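Long-range contacts in beta-phenylalanine aminotransferase (Variovorax paradoxus, PDB 4AO9), which catalyses the pyridoxal-phosphate-dependent transfer of an amino group from beta-phenylalanine and belongs to the class III aminotransferases: residues T209-I214 / R247-Q252; N205-A210 / Q239-Q244; V173-G178 / A222-E227; T167-I172 / T251-L256. All blocks are in the same frame, centred on the assembly; numbering follows the deposited sequence.

Interaction 1. Residues T209-I214 / R247-Q252; sequences TARAQI and RESATQ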
loop_
_atom_site.group_PDB
_atom_site.type_symbol
_atom_site.label_atom_id
_atom_site.label_comp_id
_atom_site.label_asym_id
_atom_site.label_seq_id
_atom_site.Cartn_x
_atom_site.Cartn_y
_atom_site.Cartn_z
ATOM N N THR A 209 -16.947 -19.429 23.259
ATOM C CA THR A 209 -16.057 -20.126 22.329
ATOM C C THR A 209 -14.673 -19.461 22.284
ATOM O O THR A 209 -13.648 -20.150 22.252
ATOM C CB THR A 209 -16.668 -20.245 20.916
ATOM O OG1 THR A 209 -17.893 -20.988 20.992
ATOM C CG2 THR A 209 -15.723 -20.946 19.958
ATOM N N ALA A 210 -14.653 -18.127 22.290
ATOM C CA ALA A 210 -13.388 -17.395 22.282
ATOM C C ALA A 210 -12.514 -17.745 23.491
ATOM O O ALA A 210 -11.343 -18.080 23.334
ATOM C CB ALA A 210 -13.638 -15.899 22.215
ATOM N N ARG A 211 -13.084 -17.681 24.693
ATOM C CA ARG A 211 -12.347 -18.051 25.905
ATOM C C ARG A 211 -11.840 -19.481 25.816
ATOM O O ARG A 211 -10.673 -19.746 26.077
ATOM C CB ARG A 211 -13.224 -17.909 27.154
ATOM C CG ARG A 211 -13.572 -16.482 27.517
ATOM C CD ARG A 211 -14.234 -16.432 28.898
ATOM N NE ARG A 211 -14.691 -15.089 29.248
ATOM C CZ ARG A 211 -13.941 -14.163 29.843
ATOM N NH1 ARG A 211 -12.679 -14.417 30.158
ATOM N NH2 ARG A 211 -14.463 -12.975 30.119
ATOM N N ALA A 212 -12.721 -20.400 25.431
ATOM C CA ALA A 212 -12.370 -21.823 25.399
ATOM C C ALA A 212 -11.266 -22.133 24.397
ATOM O O ALA A 212 -10.313 -22.853 24.704
ATOM C CB ALA A 212 -13.608 -22.681 25.106
ATOM N N GLN A 213 -11.398 -21.593 23.191
ATOM C CA GLN A 213 -10.431 -21.898 22.148
ATOM C C GLN A 213 -9.104 -21.172 22.320
ATOM O O GLN A 213 -8.048 -21.744 22.044
ATOM C CB GLN A 213 -11.030 -21.656 20.769
ATOM C CG GLN A 213 -12.178 -22.627 20.446
ATOM C CD GLN A 213 -11.842 -24.084 20.740
ATOM O OE1 GLN A 213 -10.847 -24.613 20.246
ATOM N NE2 GLN A 213 -12.676 -24.736 21.550
ATOM N N ILE A 214 -9.143 -19.934 22.810
ATOM C CA ILE A 214 -7.895 -19.225 23.110
ATOM C C ILE A 214 -7.119 -19.921 24.240
ATOM O O ILE A 214 -5.915 -20.143 24.127
ATOM C CB ILE A 214 -8.112 -17.728 23.384
ATOM C CG1 ILE A 214 -8.601 -17.036 22.100
ATOM C CG2 ILE A 214 -6.819 -17.074 23.894
ATOM C CD1 ILE A 214 -9.186 -15.654 22.327
ATOM N N ARG A 247 -9.660 -9.620 25.468
ATOM C CA ARG A 247 -8.605 -8.966 26.221
ATOM C C ARG A 247 -8.128 -9.865 27.360
ATOM O O ARG A 247 -6.923 -10.081 27.533
ATOM C CB ARG A 247 -9.082 -7.589 26.734
ATOM C CG ARG A 247 -8.123 -6.876 27.704
ATOM C CD ARG A 247 -6.848 -6.353 27.022
ATOM N NE ARG A 247 -5.859 -7.417 26.810
ATOM C CZ ARG A 247 -4.740 -7.282 26.102
ATOM N NH1 ARG A 247 -4.449 -6.130 25.496
ATOM N NH2 ARG A 247 -3.914 -8.318 25.977
ATOM N N GLU A 248 -9.080 -10.421 28.111
ATOM C CA GLU A 248 -8.717 -11.269 29.238
ATOM C C GLU A 248 -7.993 -12.545 28.812
ATOM O O GLU A 248 -6.988 -12.921 29.419
ATOM C CB GLU A 248 -9.946 -11.600 30.076
ATOM C CG GLU A 248 -10.437 -10.405 30.872
ATOM C CD GLU A 248 -11.767 -10.637 31.579
ATOM O OE1 GLU A 248 -12.293 -11.776 31.560
ATOM O OE2 GLU A 248 -12.289 -9.651 32.148
ATOM N N SER A 249 -8.518 -13.195 27.775
ATOM C CA SER A 249 -7.946 -14.448 27.277
ATOM C C SER A 249 -6.544 -14.234 26.689
ATOM O O SER A 249 -5.627 -15.008 26.971
ATOM C CB SER A 249 -8.883 -15.089 26.248
ATOM O OG SER A 249 -10.146 -15.386 26.832
ATOM N N ALA A 250 -6.378 -13.173 25.896
ATOM C CA ALA A 250 -5.073 -12.853 25.337
ATOM C C ALA A 250 -4.049 -12.631 26.451
ATOM O O ALA A 250 -2.963 -13.192 26.426
ATOM C CB ALA A 250 -5.153 -11.636 24.422
ATOM N N THR A 251 -4.415 -11.831 27.448
ATOM C CA THR A 251 -3.520 -11.618 28.584
ATOM C C THR A 251 -3.187 -12.922 29.306
ATOM O O THR A 251 -2.029 -13.177 29.622
ATOM C CB THR A 251 -4.116 -10.590 29.545
ATOM O OG1 THR A 251 -4.255 -9.346 28.836
ATOM C CG2 THR A 251 -3.222 -10.374 30.748
ATOM N N GLN A 252 -4.203 -13.746 29.539
ATOM C CA GLN A 252 -3.992 -15.004 30.255
ATOM C C GLN A 252 -2.978 -15.915 29.571
ATOM O O GLN A 252 -2.135 -16.527 30.246
ATOM C CB GLN A 252 -5.308 -15.757 30.436
ATOM C CG GLN A 252 -5.151 -17.050 31.253
ATOM C CD GLN A 252 -6.430 -17.867 31.370
ATOM O OE1 GLN A 252 -6.431 -19.071 31.096
ATOM N NE2 GLN A 252 -7.519 -17.225 31.783
#

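Interaction 2. Residues N205-A210 / Q239-Q244; sequences NDAQTA and QPDFLQ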
loop_
_atom_site.group_PDB
_atom_site.type_symbol
_atom_site.label_atom_id
_atom_site.label_comp_id
_atom_site.label_asym_id
_atom_site.label_seq_id
_atom_site.Cartn_x
_atom_site.Cartn_y
_atom_site.Cartn_z
ATOM N N ASN A 205 -18.465 -12.439 18.231
ATOM C CA ASN A 205 -19.453 -12.231 19.302
ATOM C C ASN A 205 -19.839 -13.478 20.081
ATOM O O ASN A 205 -20.885 -13.509 20.710
ATOM C CB ASN A 205 -20.699 -11.480 18.781
ATOM C CG ASN A 205 -20.508 -9.985 18.815
ATOM O OD1 ASN A 205 -19.742 -9.482 19.630
ATOM N ND2 ASN A 205 -21.200 -9.258 17.935
ATOM N N ASP A 206 -18.988 -14.497 20.037
ATOM C CA ASP A 206 -19.167 -15.685 20.866
ATOM C C ASP A 206 -18.079 -15.705 21.929
ATOM O O ASP A 206 -16.976 -16.217 21.705
ATOM C CB ASP A 206 -19.119 -16.939 19.995
ATOM C CG ASP A 206 -19.420 -18.214 20.768
ATOM O OD1 ASP A 206 -19.380 -18.202 22.022
ATOM O OD2 ASP A 206 -19.687 -19.232 20.097
ATOM N N ALA A 207 -18.392 -15.127 23.085
ATOM C CA ALA A 207 -17.436 -15.005 24.182
ATOM C C ALA A 207 -16.983 -16.363 24.701
ATOM O O ALA A 207 -15.799 -16.558 24.993
ATOM C CB ALA A 207 -18.021 -14.158 25.325
ATOM N N GLN A 208 -17.925 -17.300 24.822
ATOM C CA GLN A 208 -17.644 -18.595 25.437
ATOM C C GLN A 208 -16.679 -19.391 24.565
ATOM O O GLN A 208 -15.693 -19.940 25.068
ATOM C CB GLN A 208 -18.954 -19.356 25.656
ATOM C CG GLN A 208 -18.838 -20.679 26.383
ATOM C CD GLN A 208 -20.190 -21.361 26.518
ATOM O OE1 GLN A 208 -21.089 -20.858 27.196
ATOM N NE2 GLN A 208 -20.343 -22.511 25.862
ATOM N N THR A 209 -16.947 -19.429 23.259
ATOM C CA THR A 209 -16.057 -20.126 22.329
ATOM C C THR A 209 -14.673 -19.461 22.284
ATOM O O THR A 209 -13.648 -20.150 22.252
ATOM C CB THR A 209 -16.668 -20.245 20.916
ATOM O OG1 THR A 209 -17.893 -20.988 20.992
ATOM C CG2 THR A 209 -15.723 -20.946 19.958
ATOM N N ALA A 210 -14.653 -18.127 22.290
ATOM C CA ALA A 210 -13.388 -17.395 22.282
ATOM C C ALA A 210 -12.514 -17.745 23.491
ATOM O O ALA A 210 -11.343 -18.080 23.334
ATOM C CB ALA A 210 -13.638 -15.899 22.215
ATOM N N GLN A 239 -19.774 -7.034 20.915
ATOM C CA GLN A 239 -20.425 -6.885 22.217
ATOM C C GLN A 239 -19.382 -6.763 23.326
ATOM O O GLN A 239 -18.328 -7.390 23.248
ATOM C CB GLN A 239 -21.383 -8.049 22.460
ATOM C CG GLN A 239 -22.519 -8.124 21.435
ATOM C CD GLN A 239 -23.340 -6.833 21.346
ATOM O OE1 GLN A 239 -23.397 -6.182 20.295
ATOM N NE2 GLN A 239 -23.960 -6.454 22.451
ATOM N N PRO A 240 -19.656 -5.939 24.359
ATOM C CA PRO A 240 -18.729 -5.773 25.488
ATOM C C PRO A 240 -18.216 -7.084 26.098
ATOM O O PRO A 240 -17.007 -7.209 26.342
ATOM C CB PRO A 240 -19.570 -5.001 26.509
ATOM C CG PRO A 240 -20.459 -4.161 25.659
ATOM C CD PRO A 240 -20.786 -4.991 24.438
ATOM N N ASP A 241 -19.101 -8.056 26.323
ATOM C CA ASP A 241 -18.704 -9.334 26.941
ATOM C C ASP A 241 -17.671 -10.074 26.087
ATOM O O ASP A 241 -16.713 -10.648 26.606
ATOM C CB ASP A 241 -19.925 -10.224 27.266
ATOM C CG ASP A 241 -20.574 -10.854 26.024
ATOM O OD1 ASP A 241 -20.724 -10.178 24.975
ATOM O OD2 ASP A 241 -20.964 -12.043 26.101
ATOM N N PHE A 242 -17.874 -10.021 24.774
ATOM C CA PHE A 242 -17.017 -10.695 23.818
ATOM C C PHE A 242 -15.660 -10.013 23.753
ATOM O O PHE A 242 -14.621 -10.673 23.866
ATOM C CB PHE A 242 -17.713 -10.689 22.451
ATOM C CG PHE A 242 -16.824 -11.074 21.302
ATOM C CD1 PHE A 242 -16.339 -12.376 21.176
ATOM C CD2 PHE A 242 -16.499 -10.139 20.333
ATOM C CE1 PHE A 242 -15.528 -12.737 20.108
ATOM C CE2 PHE A 242 -15.687 -10.485 19.258
ATOM C CZ PHE A 242 -15.202 -11.782 19.136
ATOM N N LEU A 243 -15.664 -8.696 23.571
ATOM C CA LEU A 243 -14.405 -7.970 23.446
ATOM C C LEU A 243 -13.575 -8.034 24.736
ATOM O O LEU A 243 -12.362 -8.202 24.680
ATOM C CB LEU A 243 -14.624 -6.533 22.964
ATOM C CG LEU A 243 -15.272 -6.366 21.585
ATOM C CD1 LEU A 243 -15.535 -4.889 21.328
ATOM C CD2 LEU A 243 -14.402 -6.966 20.469
ATOM N N GLN A 244 -14.234 -7.940 25.893
ATOM C CA GLN A 244 -13.545 -8.122 27.171
ATOM C C GLN A 244 -12.978 -9.544 27.320
ATOM O O GLN A 244 -11.870 -9.721 27.834
ATOM C CB GLN A 244 -14.468 -7.752 28.343
ATOM C CG GLN A 244 -13.797 -7.743 29.721
ATOM C CD GLN A 244 -12.620 -6.772 29.840
ATOM O OE1 GLN A 244 -12.567 -5.733 29.169
ATOM N NE2 GLN A 244 -11.673 -7.107 30.717
HETATM O O HOH W 1 -21.123 -14.288 23.780
#

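Interaction 3. Residues V173-G178 / A222-E227; sequences VVFSGG and AVVLVE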
loop_
_atom_site.group_PDB
_atom_site.type_symbol
_atom_site.label_atom_id
_atom_site.label_comp_id
_atom_site.label_asym_id
_atom_site.label_seq_id
_atom_site.Cartn_x
_atom_site.Cartn_y
_atom_site.Cartn_z
ATOM N N VAL A 173 -5.435 -15.734 15.963
ATOM C CA VAL A 173 -6.888 -15.811 16.100
ATOM C C VAL A 173 -7.546 -14.622 15.417
ATOM O O VAL A 173 -7.198 -13.469 15.672
ATOM C CB VAL A 173 -7.301 -15.886 17.590
ATOM C CG1 VAL A 173 -8.816 -15.768 17.747
ATOM C CG2 VAL A 173 -6.806 -17.183 18.211
ATOM N N VAL A 174 -8.475 -14.936 14.520
ATOM C CA VAL A 174 -9.314 -13.945 13.845
ATOM C C VAL A 174 -10.765 -14.413 13.927
ATOM O O VAL A 174 -11.050 -15.506 14.450
ATOM C CB VAL A 174 -8.905 -13.760 12.358
ATOM C CG1 VAL A 174 -7.541 -13.058 12.266
ATOM C CG2 VAL A 174 -8.909 -15.103 11.602
ATOM N N PHE A 175 -11.680 -13.600 13.414
ATOM C CA PHE A 175 -13.101 -13.909 13.550
ATOM C C PHE A 175 -13.831 -13.990 12.242
ATOM O O PHE A 175 -13.494 -13.292 11.283
ATOM C CB PHE A 175 -13.761 -12.967 14.568
ATOM C CG PHE A 175 -13.128 -13.096 15.906
ATOM C CD1 PHE A 175 -11.982 -12.364 16.214
ATOM C CD2 PHE A 175 -13.569 -14.057 16.803
ATOM C CE1 PHE A 175 -11.316 -12.563 17.425
ATOM C CE2 PHE A 175 -12.922 -14.252 18.015
ATOM C CZ PHE A 175 -11.786 -13.508 18.324
ATOM N N SER A 176 -14.813 -14.894 12.206
ATOM C CA SER A 176 -15.659 -15.082 11.034
ATOM C C SER A 176 -16.223 -13.737 10.597
ATOM O O SER A 176 -16.667 -12.944 11.434
ATOM C CB SER A 176 -16.798 -16.056 11.370
ATOM O OG SER A 176 -17.627 -15.544 12.401
ATOM N N GLY A 177 -16.177 -13.474 9.294
ATOM C CA GLY A 177 -16.621 -12.189 8.758
ATOM C C GLY A 177 -15.597 -11.068 8.856
ATOM O O GLY A 177 -15.819 -9.983 8.328
ATOM N N GLY A 178 -14.474 -11.342 9.516
ATOM C CA GLY A 178 -13.426 -10.352 9.697
ATOM C C GLY A 178 -12.843 -9.874 8.386
ATOM O O GLY A 178 -12.610 -10.665 7.464
ATOM N N ALA A 222 -0.050 -16.188 19.029
ATOM C CA ALA A 222 0.733 -14.960 19.041
ATOM C C ALA A 222 -0.161 -13.752 19.243
ATOM O O ALA A 222 0.223 -12.779 19.904
ATOM C CB ALA A 222 1.489 -14.807 17.715
ATOM N N VAL A 223 -1.343 -13.793 18.641
ATOM C CA VAL A 223 -2.139 -12.588 18.511
ATOM C C VAL A 223 -3.600 -12.925 18.293
ATOM O O VAL A 223 -3.931 -13.945 17.681
ATOM C CB VAL A 223 -1.542 -11.667 17.390
ATOM C CG1 VAL A 223 -1.463 -12.381 16.082
ATOM C CG2 VAL A 223 -2.302 -10.356 17.274
ATOM N N VAL A 224 -4.462 -12.088 18.869
ATOM C CA VAL A 224 -5.896 -12.082 18.595
ATOM C C VAL A 224 -6.160 -10.777 17.864
ATOM O O VAL A 224 -5.899 -9.713 18.412
ATOM C CB VAL A 224 -6.712 -12.128 19.910
ATOM C CG1 VAL A 224 -8.207 -12.082 19.595
ATOM C CG2 VAL A 224 -6.357 -13.394 20.723
ATOM N N LEU A 225 -6.638 -10.869 16.624
ATOM C CA LEU A 225 -6.869 -9.693 15.772
ATOM C C LEU A 225 -8.363 -9.541 15.531
ATOM O O LEU A 225 -9.029 -10.490 15.092
ATOM C CB LEU A 225 -6.106 -9.843 14.443
ATOM C CG LEU A 225 -6.434 -8.816 13.346
ATOM C CD1 LEU A 225 -5.983 -7.422 13.726
ATOM C CD2 LEU A 225 -5.796 -9.224 12.018
ATOM N N VAL A 226 -8.906 -8.366 15.847
ATOM C CA VAL A 226 -10.354 -8.171 15.776
ATOM C C VAL A 226 -10.733 -6.717 15.498
ATOM O O VAL A 226 -10.065 -5.778 15.961
ATOM C CB VAL A 226 -11.031 -8.685 17.093
ATOM C CG1 VAL A 226 -10.661 -7.792 18.277
ATOM C CG2 VAL A 226 -12.561 -8.803 16.953
ATOM N N GLU A 227 -11.821 -6.550 14.749
ATOM C CA GLU A 227 -12.484 -5.248 14.603
ATOM C C GLU A 227 -13.441 -5.041 15.780
ATOM O O GLU A 227 -14.249 -5.922 16.054
ATOM C CB GLU A 227 -13.307 -5.222 13.319
ATOM C CG GLU A 227 -12.490 -5.398 12.019
ATOM C CD GLU A 227 -13.377 -5.898 10.897
ATOM O OE1 GLU A 227 -13.994 -5.045 10.211
ATOM O OE2 GLU A 227 -13.480 -7.139 10.741
HETATM O O HOH W 2 -10.945 -10.777 13.019
HETATM O O HOH W 3 -15.881 -7.150 8.619
#

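Interaction 4. Residues T167-I172 / T251-L256; sequences TGRRKI and TQVGAL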
loop_
_atom_site.group_PDB
_atom_site.type_symbol
_atom_site.label_atom_id
_atom_site.label_comp_id
_atom_site.label_asym_id
_atom_site.label_seq_id
_atom_site.Cartn_x
_atom_site.Cartn_y
_atom_site.Cartn_z
ATOM N N THR A 167 6.306 -12.436 20.223
ATOM C CA THR A 167 5.908 -13.581 21.046
ATOM C C THR A 167 6.675 -14.863 20.748
ATOM O O THR A 167 6.696 -15.770 21.590
ATOM C CB THR A 167 4.412 -13.915 20.881
ATOM O OG1 THR A 167 4.140 -14.294 19.517
ATOM C CG2 THR A 167 3.531 -12.726 21.306
ATOM N N GLY A 168 7.266 -14.971 19.557
ATOM C CA GLY A 168 7.882 -16.233 19.132
ATOM C C GLY A 168 6.862 -17.335 18.890
ATOM O O GLY A 168 7.184 -18.530 19.010
ATOM N N ARG A 169 5.633 -16.942 18.569
ATOM C CA ARG A 169 4.546 -17.897 18.308
ATOM C C ARG A 169 4.000 -17.678 16.905
ATOM O O ARG A 169 4.292 -16.658 16.280
ATOM C CB ARG A 169 3.406 -17.735 19.324
ATOM C CG ARG A 169 3.836 -17.861 20.787
ATOM C CD ARG A 169 2.699 -17.432 21.678
ATOM N NE ARG A 169 3.049 -17.542 23.091
ATOM C CZ ARG A 169 2.166 -17.429 24.074
ATOM N NH1 ARG A 169 0.882 -17.204 23.801
ATOM N NH2 ARG A 169 2.569 -17.574 25.332
ATOM N N ARG A 170 3.193 -18.616 16.421
ATOM C CA ARG A 170 2.743 -18.563 15.013
ATOM C C ARG A 170 1.242 -18.454 14.771
ATOM O O ARG A 170 0.828 -18.038 13.697
ATOM C CB ARG A 170 3.221 -19.805 14.247
ATOM C CG ARG A 170 4.678 -20.167 14.434
ATOM C CD ARG A 170 5.579 -19.097 13.899
ATOM N NE ARG A 170 5.389 -18.902 12.465
ATOM C CZ ARG A 170 5.849 -17.858 11.787
ATOM N NH1 ARG A 170 6.529 -16.897 12.408
ATOM N NH2 ARG A 170 5.635 -17.778 10.482
ATOM N N LYS A 171 0.424 -18.865 15.735
ATOM C CA LYS A 171 -1.007 -18.957 15.480
ATOM C C LYS A 171 -1.696 -17.617 15.687
ATOM O O LYS A 171 -1.405 -16.893 16.641
ATOM C CB LYS A 171 -1.630 -20.047 16.347
ATOM C CG LYS A 171 -3.020 -20.437 15.892
ATOM C CD LYS A 171 -3.600 -21.597 16.693
ATOM C CE LYS A 171 -2.841 -22.909 16.481
ATOM N NZ LYS A 171 -2.966 -23.479 15.096
ATOM N N ILE A 172 -2.609 -17.283 14.781
ATOM C CA ILE A 172 -3.305 -16.001 14.802
ATOM C C ILE A 172 -4.806 -16.252 14.909
ATOM O O ILE A 172 -5.380 -16.935 14.068
ATOM C CB ILE A 172 -3.016 -15.203 13.519
ATOM C CG1 ILE A 172 -1.511 -14.940 13.392
ATOM C CG2 ILE A 172 -3.836 -13.892 13.511
ATOM C CD1 ILE A 172 -1.107 -14.393 12.025
ATOM N N THR A 251 -4.415 -11.831 27.448
ATOM C CA THR A 251 -3.520 -11.618 28.584
ATOM C C THR A 251 -3.187 -12.922 29.306
ATOM O O THR A 251 -2.029 -13.177 29.622
ATOM C CB THR A 251 -4.116 -10.590 29.545
ATOM O OG1 THR A 251 -4.255 -9.346 28.836
ATOM C CG2 THR A 251 -3.222 -10.374 30.748
ATOM N N GLN A 252 -4.203 -13.746 29.539
ATOM C CA GLN A 252 -3.992 -15.004 30.255
ATOM C C GLN A 252 -2.978 -15.915 29.571
ATOM O O GLN A 252 -2.135 -16.527 30.246
ATOM C CB GLN A 252 -5.308 -15.757 30.436
ATOM C CG GLN A 252 -5.151 -17.050 31.253
ATOM C CD GLN A 252 -6.430 -17.867 31.370
ATOM O OE1 GLN A 252 -6.431 -19.071 31.096
ATOM N NE2 GLN A 252 -7.519 -17.225 31.783
ATOM N N VAL A 253 -3.054 -16.006 28.242
ATOM C CA VAL A 253 -2.206 -16.970 27.522
ATOM C C VAL A 253 -0.883 -16.382 27.018
ATOM O O VAL A 253 -0.017 -17.138 26.567
ATOM C CB VAL A 253 -2.966 -17.673 26.360
ATOM C CG1 VAL A 253 -4.282 -18.288 26.852
ATOM C CG2 VAL A 253 -3.213 -16.699 25.199
ATOM N N GLY A 254 -0.717 -15.061 27.113
ATOM C CA GLY A 254 0.507 -14.401 26.648
ATOM C C GLY A 254 0.497 -13.919 25.205
ATOM O O GLY A 254 1.559 -13.696 24.634
ATOM N N ALA A 255 -0.700 -13.784 24.634
ATOM C CA ALA A 255 -0.882 -13.300 23.272
ATOM C C ALA A 255 -1.069 -11.794 23.290
ATOM O O ALA A 255 -1.487 -11.204 24.298
ATOM C CB ALA A 255 -2.108 -13.953 22.644
ATOM N N LEU A 256 -0.777 -11.172 22.155
ATOM C CA LEU A 256 -1.107 -9.758 21.984
ATOM C C LEU A 256 -2.520 -9.605 21.445
ATOM O O LEU A 256 -2.949 -10.375 20.588
ATOM C CB LEU A 256 -0.104 -9.085 21.038
ATOM C CG LEU A 256 1.381 -9.073 21.420
ATOM C CD1 LEU A 256 2.143 -8.250 20.394
ATOM C CD2 LEU A 256 1.598 -8.473 22.800
#

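Interaction 1. Residues T209-I214 / R247-Q252
Arg211 and Glu248 supply the charged part of this contact. The guanidinium turns both terminal nitrogens on one carboxylate oxygen: NH1 of Arg211 lies 3.0 Å and NH2 of Arg211 2.9 Å from OE1 of Glu248. That oxygen sits in the guanidinium plane, but the two planes are 46° apart; NH1 meets the anti lone pair, and NH2 comes from above the carboxylate. The salt bridge is thus end-on and shares one acceptor; the other oxygen, OE2, takes a bond from Gln244.

Van der Waals contacts make up the rest. CG2 of Ile214 rests 3.7 Å from CB of Ser249, and CD1 of the same isoleucine touches that CB too. The serine hydroxyl lies against the arginine stem, OG of Ser249 being 3.7 Å from CG of Arg211. With chi1 at -61° this hydroxyl stands beside its own backbone N, where it is hydrogen-bonded to the carbonyl of Ala245.

The axes of segments 209-214 and 247-252 come within 9.5 Å and run 9° from parallel. Such neighbouring, parallel crossover helices on one face of a sheet are typical of the alpha/beta large domain of fold type I PLP enzymes.

Interaction 2. Residues N205-A210 / Q239-Q244
The ring of Phe242 lies against the turn that leads into helix 207-216. Over one face, 3.3 Å above the ring plane and centred on it, stands the backbone N of Asn205; the backbone N of Ala207 lies near the plane at the edge. The side-chain amide of Asn205 is turned 76° from the ring, its OD1 coming to 3.4 Å from CD2 of Phe242. With chi1 at 167° the ring is carried across to this turn, and CE1 of Phe242 reaches CB of Ala210 at 4.2 Å.

OD1 of Asn205 also accepts from the backbone N of Gln239 in a nearly straight bond of 2.8 Å, the donor tilted 23° from the carbonyl plane. ND2 of Asn205 donates to the carbonyls of Pro237 and Arg388, which fixes the flip of the amide.

Both segments lead into crossover helices in the beta-alpha-beta layers of the large domain, with Asp206 and Gln239 at the N-cap positions; OD1 of Asp206 accepts from the backbone N of Thr209.

The rings of Phe175 and Tyr204 meet Phe242 edge-to-face. An alanine in place of Phe242 would probably leave the Asn205 turn without the surface it rests on and those two rings without their partner. On the more open side a water links the carbonyl of Asn205 and the N of Ala207 to OD2 of Asp241, which also lies 3.7 Å from CB of Ala207.

Interaction 3. Residues V173-G178 / A222-E227
Val173 and Val224 are paired in two neighbouring parallel strands of the seven-stranded mixed sheet at the core of the large domain, the fold type I framework of this family. The close end is held by backbone bonds. N of Val173 donates to O of Val223 at 2.9 Å, and N of Leu225 donates to O of Val173 at 2.8 Å and 177°, both nearly along the C=O axis. Side chains follow this register: Val173 and Val224 lie side by side on one face, Val174 and Leu225 on the other, the latter pair touching through CG1 and CB. Strand 198-202 flanks Val174 on one side, strand 256-260 flanks Leu225 on the other.

Further along, the strands part. Phe175 spans the widening gap with its ring, chi1 at -60°, so that CE1 of the ring meets CG1 of Val224 edge-on at 3.8 Å while CD1 touches CG2 of Val226. On the backbone a water takes over the missing direct bond, accepting from N of Phe175 and donating to O of Leu225. A type II turn from Phe175 to Gly178 then swings residues 176-178 away from strand 221-226, with Gly177 at the position of positive phi.

At this looser end Glu227, a residue of the PLP pocket, is held by the backbone N atoms of Tyr179 and Gly231. Its OE2 lies 3.4 Å from CA of Gly178.

Interaction 4. Residues T167-I172 / T251-L256
Arg169 reaches Val253 through a fully extended chain: chi1 of -56° sets CG opposite the carbonyl carbon, and the rest of the chain carries the guanidinium straight out to the last turn of helix 240-253. Thr167 has chi1 at 63°, which turns its OG1 back to accept from the backbone N of Arg169 in an ST turn, itself donating toward the carbonyl of Ala163, and leaves CG2 facing residues 251-256. This methyl of Thr167 touches CG of Leu256 at 4.2 Å and O of Gly254 at 4.0 Å.

Both terminal nitrogens of Arg169 converge on the carbonyl of Val253. NH1 and NH2 of Arg169 each stand 2.9 Å from O of Val253, which lies in the guanidinium plane; NH2 approaches in the carbonyl plane, whereas NH1 comes from 48° above it. NH1 has a second acceptor in the carbonyl of Ile221 in the adjoining strand. Over one guanidinium face, offset toward the rim, lies O of Gly254, 3.6 Å above the plane. Gly254 leaves the helix with positive phi, and its lack of a side chain leaves room for NH2 of Arg169.

A methionine in place of Arg169 would probably leave the carbonyls of Val253 and Ile221 without these donors and the end of the helix less firmly tied to strand 221-226 and the start of strand 171-175.

A cation set against the C-terminal end of a helix, where carbonyls gather, is likely to be favoured by the helix dipole, so the bonds to Val253 probably combine hydrogen bonding with a favourable charge effect.

The four contacts describe one side of the large domain, from helix layer to sheet. Interactions 1 and 2 follow the same two helices, their centres 9 Å apart. Both rest on the strands of interaction 3: CD1 of Ile214 packs 4.0 Å from CG2 of Val224, and CE2 of Phe242 lies 4.2 Å from CG2 of Val226. Interaction 4 shares helix 240-253 with interaction 1 and meets interaction 3 in the sheet, where N of Val224 probably bonds to O of Leu256 at 2.9 Å. Only interaction 3 holds a pocket residue: the side chain of Glu227 is about 4 Å from the bound PLP, against about 13 Å for that of Phe242.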